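PDB 1S2X: Cag-Z from Helicobacter pylori, which is of unknown function but is encoded in the cag pathogenicity island, whose genes specify a type IV secretion system. Local coordinates for residues Val34-Gln40 with Ser136-Tyr142; Asn50-Leu56 with Phe146-Met151; Tyr79-Leu83 with Glu126-Ile130; Ser116-Asn120 with Ile175-Tyr179. The protein carries 1 engineered substitution. All coordinates share one frame; numbering follows the deposited sequence.

Contact 1: residues Val34-Gln40 with Ser136-Tyr142; sequences VRDKFIQ and SYLPREY
Arg35 and Tyr137 mark the closest backbone approach, with CA atoms 6.9 Å apart, where helix 31-43 lies against the irregular chain that follows helix 105-135. Arg35 leaves its helix with CG opposite the backbone N (chi1 173°) and then bends at chi2, which carries the chain across Tyr137. Its CG sits 3.9 Å from the centroid of the Tyr137 ring, 20° off the ring normal, a CH-pi contact over one face. Beyond the ring, two guanidinium nitrogens converge on one oxygen: NH2 and NE of Arg35 lie 2.9 and 3.2 Å from Ser136 O, both on the same face of that carbonyl. NE also makes a weak bond to Ser136 OG, which is hydrogen-bonded to Leu133 O. In this all-helical protein the gripped carbonyl directly follows helix 105-135, so the arginine brings positive charge to a helix C-terminus, probably a favourable electrostatic match. The third nitrogen, NH1 of Arg35, forms a salt bridge with Asp36 OD2 at 2.9 Å. Glu141 OE1 extends the charged network through a long 3.9 Å salt bridge to Arg35 NH2. Ile39 covers a face of the guanidinium with CG1 and turns CG2 to Tyr142 CE2 at 3.8 Å. One turn of helix beyond Asp36, Gln40 curls back at chi2, and its NE2 donates to Tyr142 OH over 2.8 Å, nearly straight at 167° and within the amide plane.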
loop_
_atom_site.group_PDB
_atom_site.type_symbol
_atom_site.label_atom_id
_atom_site.label_comp_id
_atom_site.label_asym_id
_atom_site.label_seq_id
_atom_site.Cartn_x
_atom_site.Cartn_y
_atom_site.Cartn_z
ATOM N N VAL A 34 2.850 14.628 6.553
ATOM C CA VAL A 34 3.409 15.206 5.326
ATOM C C VAL A 34 2.301 15.476 4.310
ATOM O O VAL A 34 2.247 16.554 3.704
ATOM C CB VAL A 34 4.462 14.279 4.695
ATOM C CG1 VAL A 34 4.600 14.533 3.202
ATOM C CG2 VAL A 34 5.803 14.465 5.387
ATOM N N ARG A 35 1.426 14.480 4.170
ATOM C CA ARG A 35 0.300 14.632 3.236
ATOM C C ARG A 35 -0.582 15.803 3.653
ATOM O O ARG A 35 -0.939 16.655 2.838
ATOM C CB ARG A 35 -0.539 13.361 3.166
ATOM C CG ARG A 35 -1.817 13.476 2.343
ATOM C CD ARG A 35 -3.067 13.702 3.169
ATOM N NE ARG A 35 -4.256 13.901 2.335
ATOM C CZ ARG A 35 -5.286 14.673 2.624
ATOM N NH1 ARG A 35 -5.316 15.365 3.758
ATOM N NH2 ARG A 35 -6.311 14.766 1.788
ATOM N N ASP A 36 -0.924 15.782 4.941
ATOM C CA ASP A 36 -1.842 16.779 5.476
ATOM C C ASP A 36 -1.295 18.178 5.246
ATOM O O ASP A 36 -1.957 19.100 4.806
ATOM C CB ASP A 36 -2.101 16.527 6.968
ATOM C CG ASP A 36 -3.105 15.406 7.167
ATOM O OD1 ASP A 36 -3.255 14.895 8.295
ATOM O OD2 ASP A 36 -3.760 15.030 6.169
ATOM N N LYS A 37 -0.019 18.359 5.552
ATOM C CA LYS A 37 0.601 19.669 5.426
ATOM C C LYS A 37 0.744 20.082 3.978
ATOM O O LYS A 37 0.517 21.241 3.628
ATOM C CB LYS A 37 1.976 19.626 6.116
ATOM C CG LYS A 37 2.221 20.844 7.002
ATOM C CD LYS A 37 3.715 21.099 7.146
ATOM C CE LYS A 37 4.273 21.769 5.902
ATOM N NZ LYS A 37 5.282 22.813 6.244
ATOM N N PHE A 38 1.114 19.122 3.115
ATOM C CA PHE A 38 1.222 19.486 1.694
ATOM C C PHE A 38 -0.144 19.915 1.191
ATOM O O PHE A 38 -0.293 20.918 0.507
ATOM C CB PHE A 38 1.789 18.331 0.863
ATOM C CG PHE A 38 1.869 18.645 -0.631
ATOM C CD1 PHE A 38 0.937 18.115 -1.510
ATOM C CD2 PHE A 38 2.869 19.462 -1.124
ATOM C CE1 PHE A 38 0.979 18.395 -2.870
ATOM C CE2 PHE A 38 2.907 19.776 -2.477
ATOM C CZ PHE A 38 1.953 19.268 -3.336
ATOM N N ILE A 39 -1.168 19.127 1.530
ATOM C CA ILE A 39 -2.511 19.442 1.040
ATOM C C ILE A 39 -2.943 20.832 1.463
ATOM O O ILE A 39 -3.367 21.693 0.683
ATOM C CB ILE A 39 -3.513 18.415 1.594
ATOM C CG1 ILE A 39 -3.387 17.045 0.918
ATOM C CG2 ILE A 39 -4.918 18.982 1.515
ATOM C CD1 ILE A 39 -3.233 17.184 -0.578
ATOM N N GLN A 40 -2.804 21.073 2.767
ATOM C CA GLN A 40 -3.139 22.391 3.300
ATOM C C GLN A 40 -2.372 23.517 2.644
ATOM O O GLN A 40 -2.887 24.619 2.468
ATOM C CB GLN A 40 -2.882 22.394 4.826
ATOM C CG GLN A 40 -3.999 21.631 5.541
ATOM C CD GLN A 40 -5.382 22.156 5.207
ATOM O OE1 GLN A 40 -5.674 23.351 5.336
ATOM N NE2 GLN A 40 -6.280 21.271 4.776
ATOM N N SER A 136 -5.431 9.983 -1.409
ATOM C CA SER A 136 -5.820 11.221 -0.735
ATOM C C SER A 136 -5.008 12.441 -1.125
ATOM O O SER A 136 -5.349 13.517 -0.616
ATOM C CB SER A 136 -5.706 11.022 0.791
ATOM O OG SER A 136 -4.353 11.247 1.167
ATOM N N TYR A 137 -3.982 12.346 -1.980
ATOM C CA TYR A 137 -3.289 13.544 -2.497
ATOM C C TYR A 137 -4.102 14.311 -3.535
ATOM O O TYR A 137 -3.777 15.412 -3.993
ATOM C CB TYR A 137 -1.933 13.134 -3.106
ATOM C CG TYR A 137 -0.851 13.088 -2.027
ATOM C CD1 TYR A 137 -0.056 14.204 -1.809
ATOM C CD2 TYR A 137 -0.659 11.953 -1.246
ATOM C CE1 TYR A 137 0.931 14.201 -0.834
ATOM C CE2 TYR A 137 0.320 11.935 -0.269
ATOM C CZ TYR A 137 1.102 13.061 -0.076
ATOM O OH TYR A 137 2.089 13.058 0.893
ATOM N N LEU A 138 -5.221 13.750 -3.976
ATOM C CA LEU A 138 -6.297 14.484 -4.636
ATOM C C LEU A 138 -7.376 14.609 -3.557
ATOM O O LEU A 138 -8.176 13.691 -3.374
ATOM C CB LEU A 138 -6.838 13.794 -5.882
ATOM C CG LEU A 138 -7.999 14.523 -6.596
ATOM C CD1 LEU A 138 -7.540 15.900 -7.057
ATOM C CD2 LEU A 138 -8.552 13.700 -7.750
ATOM N N PRO A 139 -7.346 15.693 -2.793
ATOM C CA PRO A 139 -8.125 15.714 -1.552
ATOM C C PRO A 139 -9.597 15.903 -1.896
ATOM O O PRO A 139 -10.012 16.900 -2.474
ATOM C CB PRO A 139 -7.553 16.917 -0.806
ATOM C CG PRO A 139 -7.067 17.832 -1.889
ATOM C CD PRO A 139 -6.615 16.943 -3.015
ATOM N N ARG A 140 -10.410 14.923 -1.542
ATOM C CA ARG A 140 -11.834 15.010 -1.859
ATOM C C ARG A 140 -12.452 16.263 -1.263
ATOM O O ARG A 140 -13.406 16.817 -1.813
ATOM C CB ARG A 140 -12.582 13.788 -1.329
ATOM C CG ARG A 140 -13.486 13.100 -2.334
ATOM C CD ARG A 140 -14.351 14.074 -3.122
ATOM N NE ARG A 140 -15.194 13.390 -4.103
ATOM C CZ ARG A 140 -16.169 13.922 -4.825
ATOM N NH1 ARG A 140 -16.496 15.205 -4.720
ATOM N NH2 ARG A 140 -16.842 13.163 -5.672
ATOM N N GLU A 141 -11.929 16.735 -0.131
ATOM C CA GLU A 141 -12.650 17.853 0.483
ATOM C C GLU A 141 -12.394 19.195 -0.198
ATOM O O GLU A 141 -13.080 20.141 0.213
ATOM C CB GLU A 141 -12.298 17.912 1.970
ATOM C CG GLU A 141 -10.893 18.394 2.271
ATOM C CD GLU A 141 -9.883 17.276 2.428
ATOM O OE1 GLU A 141 -8.828 17.523 3.050
ATOM O OE2 GLU A 141 -10.126 16.152 1.928
ATOM N N TYR A 142 -11.506 19.323 -1.178
ATOM C CA TYR A 142 -11.174 20.560 -1.877
ATOM C C TYR A 142 -11.535 20.490 -3.356
ATOM O O TYR A 142 -11.143 21.347 -4.157
ATOM C CB TYR A 142 -9.682 20.936 -1.699
ATOM C CG TYR A 142 -9.422 21.127 -0.212
ATOM C CD1 TYR A 142 -10.104 22.145 0.459
ATOM C CD2 TYR A 142 -8.554 20.331 0.513
ATOM C CE1 TYR A 142 -9.918 22.368 1.811
ATOM C CE2 TYR A 142 -8.365 20.544 1.870
ATOM C CZ TYR A 142 -9.047 21.564 2.516
ATOM O OH TYR A 142 -8.870 21.793 3.863
#

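Contact 2: residues Asn50-Leu56 with Phe146-Met151; sequences NDPQDFL and FIDGNM
Phe55 and Ile147 meet where two capped helix starts come together, that of helix 52-68 and that of helix 149-158. Each start has an aspartate at its N-cap. Asp51 OD2 accepts from Asp54 N and weakly from Gln53 N, while Asp148 OD2 accepts from Met151 N at 2.7 Å and weakly from Asn150 N. These bonds stay within their own segments; none crosses the interface, which is held by apolar and aromatic contacts.

The CH-pi contact is made by Ile147 CD1, 4.0 Å from the centroid of the Phe55 ring and displaced toward its rim. Phe146, whose CG is wedged between the backbone N and carbonyl carbon (chi1 50°), packs on the main chain leading into helix 52-68. Its CE2 comes to 3.4 Å from Asp51 C, and the same atom lies 3.9 Å from Pro52 CD.

Aliphatic packing falls to Met151, a selenomethionine bent at chi2 and chi3, which enters beside Pro52, Gln53 and Leu56. The exact placement of its methyl CE is doubtful. The selenium gives firmer evidence: Met151 crosses Leu56 at about a right angle, and CD1 of the leucine rests 3.7 Å from the selenium of Met151.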
loop_
_atom_site.group_PDB
_atom_site.type_symbol
_atom_site.label_atom_id
_atom_site.label_comp_id
_atom_site.label_asym_id
_atom_site.label_seq_id
_atom_site.Cartn_x
_atom_site.Cartn_y
_atom_site.Cartn_z
ATOM N N ASN A 50 -12.431 27.824 -11.223
ATOM C CA ASN A 50 -13.568 28.445 -11.906
ATOM C C ASN A 50 -14.379 27.494 -12.766
ATOM O O ASN A 50 -15.588 27.689 -12.912
ATOM C CB ASN A 50 -13.066 29.572 -12.825
ATOM C CG ASN A 50 -12.405 30.665 -12.015
ATOM O OD1 ASN A 50 -11.399 31.229 -12.441
ATOM N ND2 ASN A 50 -12.978 30.956 -10.852
ATOM N N ASP A 51 -13.741 26.494 -13.364
ATOM C CA ASP A 51 -14.381 25.653 -14.369
ATOM C C ASP A 51 -13.556 24.395 -14.603
ATOM O O ASP A 51 -12.414 24.369 -14.146
ATOM C CB ASP A 51 -14.539 26.464 -15.666
ATOM C CG ASP A 51 -13.188 26.957 -16.152
ATOM O OD1 ASP A 51 -12.910 28.160 -15.991
ATOM O OD2 ASP A 51 -12.414 26.133 -16.677
ATOM N N PRO A 52 -14.090 23.376 -15.255
ATOM C CA PRO A 52 -13.351 22.132 -15.491
ATOM C C PRO A 52 -11.920 22.298 -15.952
ATOM O O PRO A 52 -10.992 21.637 -15.467
ATOM C CB PRO A 52 -14.179 21.495 -16.627
ATOM C CG PRO A 52 -15.578 21.919 -16.336
ATOM C CD PRO A 52 -15.463 23.310 -15.801
ATOM N N GLN A 53 -11.628 23.169 -16.922
ATOM C CA GLN A 53 -10.218 23.138 -17.347
ATOM C C GLN A 53 -9.382 24.046 -16.457
ATOM O O GLN A 53 -8.149 23.979 -16.447
ATOM C CB GLN A 53 -10.085 23.492 -18.828
ATOM C CG GLN A 53 -10.523 22.413 -19.802
ATOM C CD GLN A 53 -9.929 21.044 -19.543
ATOM O OE1 GLN A 53 -8.725 20.886 -19.334
ATOM N NE2 GLN A 53 -10.767 20.010 -19.561
ATOM N N ASP A 54 -10.044 24.912 -15.687
ATOM C CA ASP A 54 -9.269 25.739 -14.753
ATOM C C ASP A 54 -8.863 24.858 -13.571
ATOM O O ASP A 54 -7.794 25.052 -13.001
ATOM C CB ASP A 54 -10.048 26.945 -14.262
ATOM C CG ASP A 54 -9.319 27.819 -13.265
ATOM O OD1 ASP A 54 -8.203 28.299 -13.560
ATOM O OD2 ASP A 54 -9.870 28.046 -12.165
ATOM N N PHE A 55 -9.730 23.920 -13.239
ATOM C CA PHE A 55 -9.455 22.875 -12.262
ATOM C C PHE A 55 -8.216 22.092 -12.702
ATOM O O PHE A 55 -7.267 21.894 -11.945
ATOM C CB PHE A 55 -10.661 21.944 -12.119
ATOM C CG PHE A 55 -10.391 20.665 -11.352
ATOM C CD1 PHE A 55 -10.335 19.434 -11.988
ATOM C CD2 PHE A 55 -10.196 20.688 -9.987
ATOM C CE1 PHE A 55 -10.097 18.269 -11.282
ATOM C CE2 PHE A 55 -9.951 19.528 -9.276
ATOM C CZ PHE A 55 -9.903 18.306 -9.917
ATOM N N LEU A 56 -8.217 21.635 -13.949
ATOM C CA LEU A 56 -7.118 20.795 -14.443
ATOM C C LEU A 56 -5.825 21.581 -14.547
ATOM O O LEU A 56 -4.740 21.041 -14.360
ATOM C CB LEU A 56 -7.472 20.190 -15.802
ATOM C CG LEU A 56 -8.474 19.036 -15.693
ATOM C CD1 LEU A 56 -8.591 18.310 -17.018
ATOM C CD2 LEU A 56 -8.056 18.107 -14.551
ATOM N N PHE A 146 -18.470 21.032 -9.249
ATOM C CA PHE A 146 -18.793 20.651 -10.616
ATOM C C PHE A 146 -17.887 19.557 -11.141
ATOM O O PHE A 146 -17.874 19.260 -12.333
ATOM C CB PHE A 146 -18.705 21.893 -11.512
ATOM C CG PHE A 146 -17.436 22.712 -11.380
ATOM C CD1 PHE A 146 -17.409 23.898 -10.671
ATOM C CD2 PHE A 146 -16.263 22.301 -11.986
ATOM C CE1 PHE A 146 -16.255 24.654 -10.573
ATOM C CE2 PHE A 146 -15.095 23.037 -11.889
ATOM C CZ PHE A 146 -15.088 24.228 -11.180
ATOM N N ILE A 147 -17.087 18.914 -10.297
ATOM C CA ILE A 147 -16.180 17.909 -10.879
ATOM C C ILE A 147 -16.781 16.517 -10.880
ATOM O O ILE A 147 -17.327 16.041 -9.888
ATOM C CB ILE A 147 -14.846 17.974 -10.110
ATOM C CG1 ILE A 147 -14.323 19.414 -10.063
ATOM C CG2 ILE A 147 -13.796 17.041 -10.667
ATOM C CD1 ILE A 147 -14.010 19.953 -11.453
ATOM N N ASP A 148 -16.709 15.815 -12.011
ATOM C CA ASP A 148 -17.262 14.475 -12.104
ATOM C C ASP A 148 -16.145 13.428 -12.008
ATOM O O ASP A 148 -14.977 13.807 -11.971
ATOM C CB ASP A 148 -18.025 14.270 -13.412
ATOM C CG ASP A 148 -17.179 14.308 -14.665
ATOM O OD1 ASP A 148 -17.759 14.255 -15.777
ATOM O OD2 ASP A 148 -15.932 14.394 -14.623
ATOM N N GLY A 149 -16.559 12.172 -12.005
ATOM C CA GLY A 149 -15.684 11.018 -11.943
ATOM C C GLY A 149 -14.686 11.031 -13.081
ATOM O O GLY A 149 -13.607 10.458 -13.008
ATOM N N ASN A 150 -15.024 11.699 -14.184
ATOM C CA ASN A 150 -14.107 11.620 -15.321
ATOM C C ASN A 150 -12.952 12.603 -15.122
ATOM O O ASN A 150 -11.798 12.213 -15.277
ATOM C CB ASN A 150 -14.838 11.893 -16.625
ATOM C CG ASN A 150 -14.001 11.660 -17.869
ATOM O OD1 ASN A 150 -13.565 10.549 -18.173
ATOM N ND2 ASN A 150 -13.780 12.741 -18.618
HETATM N N MSE A 151 -13.277 13.840 -14.786
HETATM C CA MSE A 151 -12.256 14.837 -14.482
HETATM C C MSE A 151 -11.468 14.376 -13.251
HETATM O O MSE A 151 -10.278 14.671 -13.188
HETATM C CB MSE A 151 -12.832 16.230 -14.283
HETATM C CG MSE A 151 -13.297 16.962 -15.522
HETATM SE SE MSE A 151 -12.064 17.176 -16.831
HETATM C CE MSE A 151 -12.265 18.889 -17.228
#

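Contact 3: residues Tyr79-Leu83 with Glu126-Ile130; sequences YLNNL and EVARI
Leu80 fits between Val127 and Ile130 where helices 74-101 and 105-135 run antiparallel, their local axes 10.7 Å apart at closest approach with 172° between their directions. The backbones come nearest at Leu80 and Val127, with 6.6 Å between their CA atoms.

The tight half of the interface is aliphatic. Leu80 uses both branches: CD1 slides past Ile130 to reach its CG2 at 3.6 Å, while CD2 lies 3.9 Å from Val127 CG2. Leu168 and Ile171 of helix 161-183 also touch Leu80, making this a three-helix core near the centre of the molecule. Tyr79 CE2, 3.9 Å from Ile130 CD1, links this aliphatic part to the polar one.

The polar side begins at buried Tyr79 and opens to solvent at Arg129. A chi1 of 166° swings the Tyr79 ring across to the other helix, where its OH donates to Glu126 OE2 over 2.9 Å. The carboxylate stands almost perpendicular to the ring, 80° between planes, and the hydroxyl approaches OE2 from above the carboxylate plane. Exposed Arg129 takes one carboxylate oxygen with each of two nitrogens, NH2 on the syn lone pair of Glu126 OE2 at 3.0 Å and NE on OE1. Leu83 CD2 covers the glutamate stem, 3.9 Å from CB of Glu126, and Leu21 of helix 14-23 packs on the glutamate as well.

Glu126 OE2 thus accepts from a phenol and a guanidinium together, while OE1 is paired with the same arginine. Such a setting fixes the rotation of the carboxylate and would probably favour its ionised form.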
loop_
_atom_site.group_PDB
_atom_site.type_symbol
_atom_site.label_atom_id
_atom_site.label_comp_id
_atom_site.label_asym_id
_atom_site.label_seq_id
_atom_site.Cartn_x
_atom_site.Cartn_y
_atom_site.Cartn_z
ATOM N N TYR A 79 8.451 0.708 0.151
ATOM C CA TYR A 79 7.996 0.289 1.474
ATOM C C TYR A 79 7.193 -1.009 1.348
ATOM O O TYR A 79 7.477 -2.000 2.020
ATOM C CB TYR A 79 7.160 1.365 2.179
ATOM C CG TYR A 79 6.411 0.801 3.371
ATOM C CD1 TYR A 79 7.069 0.507 4.562
ATOM C CD2 TYR A 79 5.048 0.551 3.307
ATOM C CE1 TYR A 79 6.382 -0.012 5.645
ATOM C CE2 TYR A 79 4.356 0.030 4.385
ATOM C CZ TYR A 79 5.030 -0.252 5.558
ATOM O OH TYR A 79 4.334 -0.768 6.634
ATOM N N LEU A 80 6.193 -1.018 0.470
ATOM C CA LEU A 80 5.383 -2.215 0.296
ATOM C C LEU A 80 6.181 -3.414 -0.197
ATOM O O LEU A 80 5.948 -4.520 0.306
ATOM C CB LEU A 80 4.227 -1.939 -0.670
ATOM C CG LEU A 80 3.170 -1.017 -0.046
ATOM C CD1 LEU A 80 2.164 -0.582 -1.093
ATOM C CD2 LEU A 80 2.527 -1.736 1.137
ATOM N N ASN A 81 7.084 -3.200 -1.151
ATOM C CA ASN A 81 7.902 -4.320 -1.627
ATOM C C ASN A 81 8.723 -4.903 -0.483
ATOM O O ASN A 81 8.779 -6.115 -0.284
ATOM C CB ASN A 81 8.810 -3.881 -2.781
ATOM C CG ASN A 81 9.485 -5.044 -3.474
ATOM O OD1 ASN A 81 9.053 -5.487 -4.547
ATOM N ND2 ASN A 81 10.559 -5.560 -2.878
ATOM N N ASN A 82 9.388 -4.051 0.292
ATOM C CA ASN A 82 10.184 -4.483 1.429
ATOM C C ASN A 82 9.354 -5.276 2.434
ATOM O O ASN A 82 9.748 -6.339 2.896
ATOM C CB ASN A 82 10.790 -3.282 2.149
ATOM C CG ASN A 82 11.751 -2.523 1.252
ATOM O OD1 ASN A 82 11.997 -2.952 0.123
ATOM N ND2 ASN A 82 12.273 -1.411 1.761
ATOM N N LEU A 83 8.190 -4.727 2.773
ATOM C CA LEU A 83 7.265 -5.363 3.693
ATOM C C LEU A 83 6.805 -6.722 3.199
ATOM O O LEU A 83 6.797 -7.710 3.926
ATOM C CB LEU A 83 6.017 -4.475 3.889
ATOM C CG LEU A 83 4.965 -5.116 4.807
ATOM C CD1 LEU A 83 4.854 -4.318 6.094
ATOM C CD2 LEU A 83 3.626 -5.226 4.101
ATOM N N GLU A 126 -1.907 -3.801 4.166
ATOM C CA GLU A 126 -0.979 -2.664 4.172
ATOM C C GLU A 126 -0.953 -1.988 2.804
ATOM O O GLU A 126 -0.798 -0.763 2.750
ATOM C CB GLU A 126 0.429 -3.076 4.598
ATOM C CG GLU A 126 0.615 -3.154 6.105
ATOM C CD GLU A 126 0.592 -1.775 6.740
ATOM O OE1 GLU A 126 -0.332 -1.513 7.531
ATOM O OE2 GLU A 126 1.489 -0.957 6.446
ATOM N N VAL A 127 -1.102 -2.731 1.719
ATOM C CA VAL A 127 -1.203 -2.141 0.384
ATOM C C VAL A 127 -2.445 -1.260 0.258
ATOM O O VAL A 127 -2.412 -0.198 -0.365
ATOM C CB VAL A 127 -1.259 -3.202 -0.732
ATOM C CG1 VAL A 127 -1.498 -2.537 -2.076
ATOM C CG2 VAL A 127 0.017 -4.025 -0.789
ATOM N N ALA A 128 -3.576 -1.649 0.836
ATOM C CA ALA A 128 -4.789 -0.829 0.804
ATOM C C ALA A 128 -4.641 0.447 1.616
ATOM O O ALA A 128 -5.144 1.530 1.322
ATOM C CB ALA A 128 -5.980 -1.612 1.334
ATOM N N ARG A 129 -3.906 0.345 2.717
ATOM C CA ARG A 129 -3.706 1.544 3.522
ATOM C C ARG A 129 -2.876 2.558 2.746
ATOM O O ARG A 129 -3.148 3.756 2.678
ATOM C CB ARG A 129 -3.057 1.105 4.832
ATOM C CG ARG A 129 -2.547 2.256 5.684
ATOM C CD ARG A 129 -2.070 1.733 7.034
ATOM N NE ARG A 129 -0.638 1.436 6.987
ATOM C CZ ARG A 129 0.304 2.360 7.140
ATOM N NH1 ARG A 129 -0.024 3.626 7.349
ATOM N NH2 ARG A 129 1.580 2.012 7.088
ATOM N N ILE A 130 -1.799 2.051 2.139
ATOM C CA ILE A 130 -0.909 2.902 1.365
ATOM C C ILE A 130 -1.661 3.404 0.133
ATOM O O ILE A 130 -1.479 4.564 -0.236
ATOM C CB ILE A 130 0.384 2.210 0.930
ATOM C CG1 ILE A 130 1.555 2.406 1.908
ATOM C CG2 ILE A 130 0.808 2.678 -0.451
ATOM C CD1 ILE A 130 1.196 2.136 3.351
#

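Contact 4: residues Ser116-Asn120 with Ile175-Tyr179; sequences SDNFN and IGTKY
Ser116 faces Tyr179 at the nearest backbone point of two almost exactly antiparallel segments, CA to CA 6.0 Å, with local axes 9.9 Å apart and 176° between their directions. Its carbonyl O lies at the edge of the Tyr179 ring, near the ring plane, 3.5 Å from CD2. The hydroxyl of Ser116 turns to Val112 O within its own helix. At Asp117 the carboxylate is almost coplanar with that ring, 14° between planes, and OD1 receives only a weak hydrogen bond of 3.4 Å from Tyr179 OH. The chi1 of Phe119, 169°, extends its ring toward helix 161-183, where Ile175 O meets the ring edge in plane, 3.6 Å from CE1 of Phe119. Lys178 CB lies 3.7 Å from that same CE1. At Asn120 two contacts diverge. CB packs on Tyr179 CD2 at 3.8 Å, whereas OD1 lies 3.6 Å from Ile175 CG2. The tyrosine ring therefore spans a turn of helix 105-135, from Ser116 to Asn120, meeting Ser116 O and Asp117 OD1 with its edge. Helix 74-101 packs against this pair as a third helix, with Ser87, Tyr88 and Cys91 against Phe119, and with Tyr88 making a cation-pi contact to Lys178, whose NZ also pairs with Asp174.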
loop_
_atom_site.group_PDB
_atom_site.type_symbol
_atom_site.label_atom_id
_atom_site.label_comp_id
_atom_site.label_asym_id
_atom_site.label_seq_id
_atom_site.Cartn_x
_atom_site.Cartn_y
_atom_site.Cartn_z
ATOM N N SER A 116 -0.201 -18.732 5.585
ATOM C CA SER A 116 -0.362 -18.070 4.296
ATOM C C SER A 116 -1.549 -17.114 4.297
ATOM O O SER A 116 -1.500 -16.063 3.655
ATOM C CB SER A 116 -0.502 -19.139 3.206
ATOM O OG SER A 116 -1.682 -19.903 3.411
ATOM N N ASP A 117 -2.614 -17.446 5.010
ATOM C CA ASP A 117 -3.796 -16.610 5.144
ATOM C C ASP A 117 -3.457 -15.321 5.894
ATOM O O ASP A 117 -4.042 -14.277 5.624
ATOM C CB ASP A 117 -4.930 -17.298 5.893
ATOM C CG ASP A 117 -5.682 -18.356 5.124
ATOM O OD1 ASP A 117 -5.623 -18.403 3.880
ATOM O OD2 ASP A 117 -6.369 -19.161 5.783
ATOM N N ASN A 118 -2.520 -15.396 6.839
ATOM C CA ASN A 118 -2.160 -14.179 7.555
ATOM C C ASN A 118 -1.180 -13.351 6.724
ATOM O O ASN A 118 -1.118 -12.130 6.890
ATOM C CB ASN A 118 -1.568 -14.494 8.929
ATOM C CG ASN A 118 -2.630 -14.974 9.899
ATOM O OD1 ASN A 118 -3.827 -14.783 9.666
ATOM N ND2 ASN A 118 -2.191 -15.595 10.991
ATOM N N PHE A 119 -0.434 -14.029 5.855
ATOM C CA PHE A 119 0.446 -13.351 4.903
ATOM C C PHE A 119 -0.433 -12.590 3.908
ATOM O O PHE A 119 -0.223 -11.409 3.634
ATOM C CB PHE A 119 1.391 -14.304 4.176
ATOM C CG PHE A 119 2.133 -13.709 2.991
ATOM C CD1 PHE A 119 1.657 -13.846 1.696
ATOM C CD2 PHE A 119 3.306 -13.005 3.172
ATOM C CE1 PHE A 119 2.316 -13.290 0.614
ATOM C CE2 PHE A 119 3.973 -12.426 2.099
ATOM C CZ PHE A 119 3.472 -12.558 0.821
ATOM N N ASN A 120 -1.431 -13.292 3.371
ATOM C CA ASN A 120 -2.279 -12.656 2.374
ATOM C C ASN A 120 -2.952 -11.406 2.950
ATOM O O ASN A 120 -3.042 -10.393 2.260
ATOM C CB ASN A 120 -3.353 -13.604 1.848
ATOM C CG ASN A 120 -3.992 -13.064 0.576
ATOM O OD1 ASN A 120 -3.288 -12.548 -0.293
ATOM N ND2 ASN A 120 -5.308 -13.168 0.437
ATOM N N ILE A 175 1.989 -10.648 -4.425
ATOM C CA ILE A 175 1.464 -11.151 -3.160
ATOM C C ILE A 175 0.667 -12.430 -3.426
ATOM O O ILE A 175 0.830 -13.407 -2.692
ATOM C CB ILE A 175 0.570 -10.122 -2.460
ATOM C CG1 ILE A 175 1.342 -8.981 -1.780
ATOM C CG2 ILE A 175 -0.353 -10.789 -1.461
ATOM C CD1 ILE A 175 0.448 -7.843 -1.327
ATOM N N GLY A 176 -0.145 -12.372 -4.483
ATOM C CA GLY A 176 -0.954 -13.475 -4.973
ATOM C C GLY A 176 -0.116 -14.669 -5.386
ATOM O O GLY A 176 -0.452 -15.830 -5.122
ATOM N N THR A 177 1.016 -14.404 -6.036
ATOM C CA THR A 177 1.953 -15.468 -6.379
ATOM C C THR A 177 2.730 -15.991 -5.184
ATOM O O THR A 177 3.117 -17.163 -5.133
ATOM C CB THR A 177 2.981 -14.960 -7.411
ATOM O OG1 THR A 177 2.222 -14.505 -8.528
ATOM C CG2 THR A 177 3.891 -16.090 -7.862
ATOM N N LYS A 178 2.972 -15.107 -4.216
ATOM C CA LYS A 178 3.700 -15.554 -3.029
ATOM C C LYS A 178 2.751 -16.345 -2.136
ATOM O O LYS A 178 3.140 -17.265 -1.419
ATOM C CB LYS A 178 4.325 -14.367 -2.304
ATOM C CG LYS A 178 5.617 -13.846 -2.926
ATOM C CD LYS A 178 6.052 -12.555 -2.254
ATOM C CE LYS A 178 7.561 -12.354 -2.308
ATOM N NZ LYS A 178 7.990 -11.691 -3.574
ATOM N N TYR A 179 1.475 -15.965 -2.199
ATOM C CA TYR A 179 0.441 -16.696 -1.483
ATOM C C TYR A 179 0.363 -18.124 -2.031
ATOM O O TYR A 179 0.263 -19.070 -1.257
ATOM C CB TYR A 179 -0.925 -16.025 -1.600
ATOM C CG TYR A 179 -2.062 -16.855 -1.047
ATOM C CD1 TYR A 179 -2.882 -17.622 -1.862
ATOM C CD2 TYR A 179 -2.307 -16.866 0.321
ATOM C CE1 TYR A 179 -3.912 -18.373 -1.337
ATOM C CE2 TYR A 179 -3.335 -17.615 0.860
ATOM C CZ TYR A 179 -4.131 -18.362 0.024
ATOM O OH TYR A 179 -5.159 -19.106 0.555
#

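Contacts 3 and 4 belong to one continuous core. Both use helix 105-135, their centres lie 13 Å apart, and Val127 CG2 of contact 3 packs on Ile175 CD1 of contact 4 at 3.9 Å. Contact 1, about 20 Å from contact 3 between centres, ties helix 31-43 to the chain leaving that same long helix. Contact 2 is more peripheral, its centre about 27 Å from that of the chain and about 17 Å from that of contact 1, whose segments adjoin its own in sequence. Contacts 2 and 4 lie on opposite sides of the chain's centre, about 40 Å apart between centres, as suits an elongated helical molecule with no active site identified.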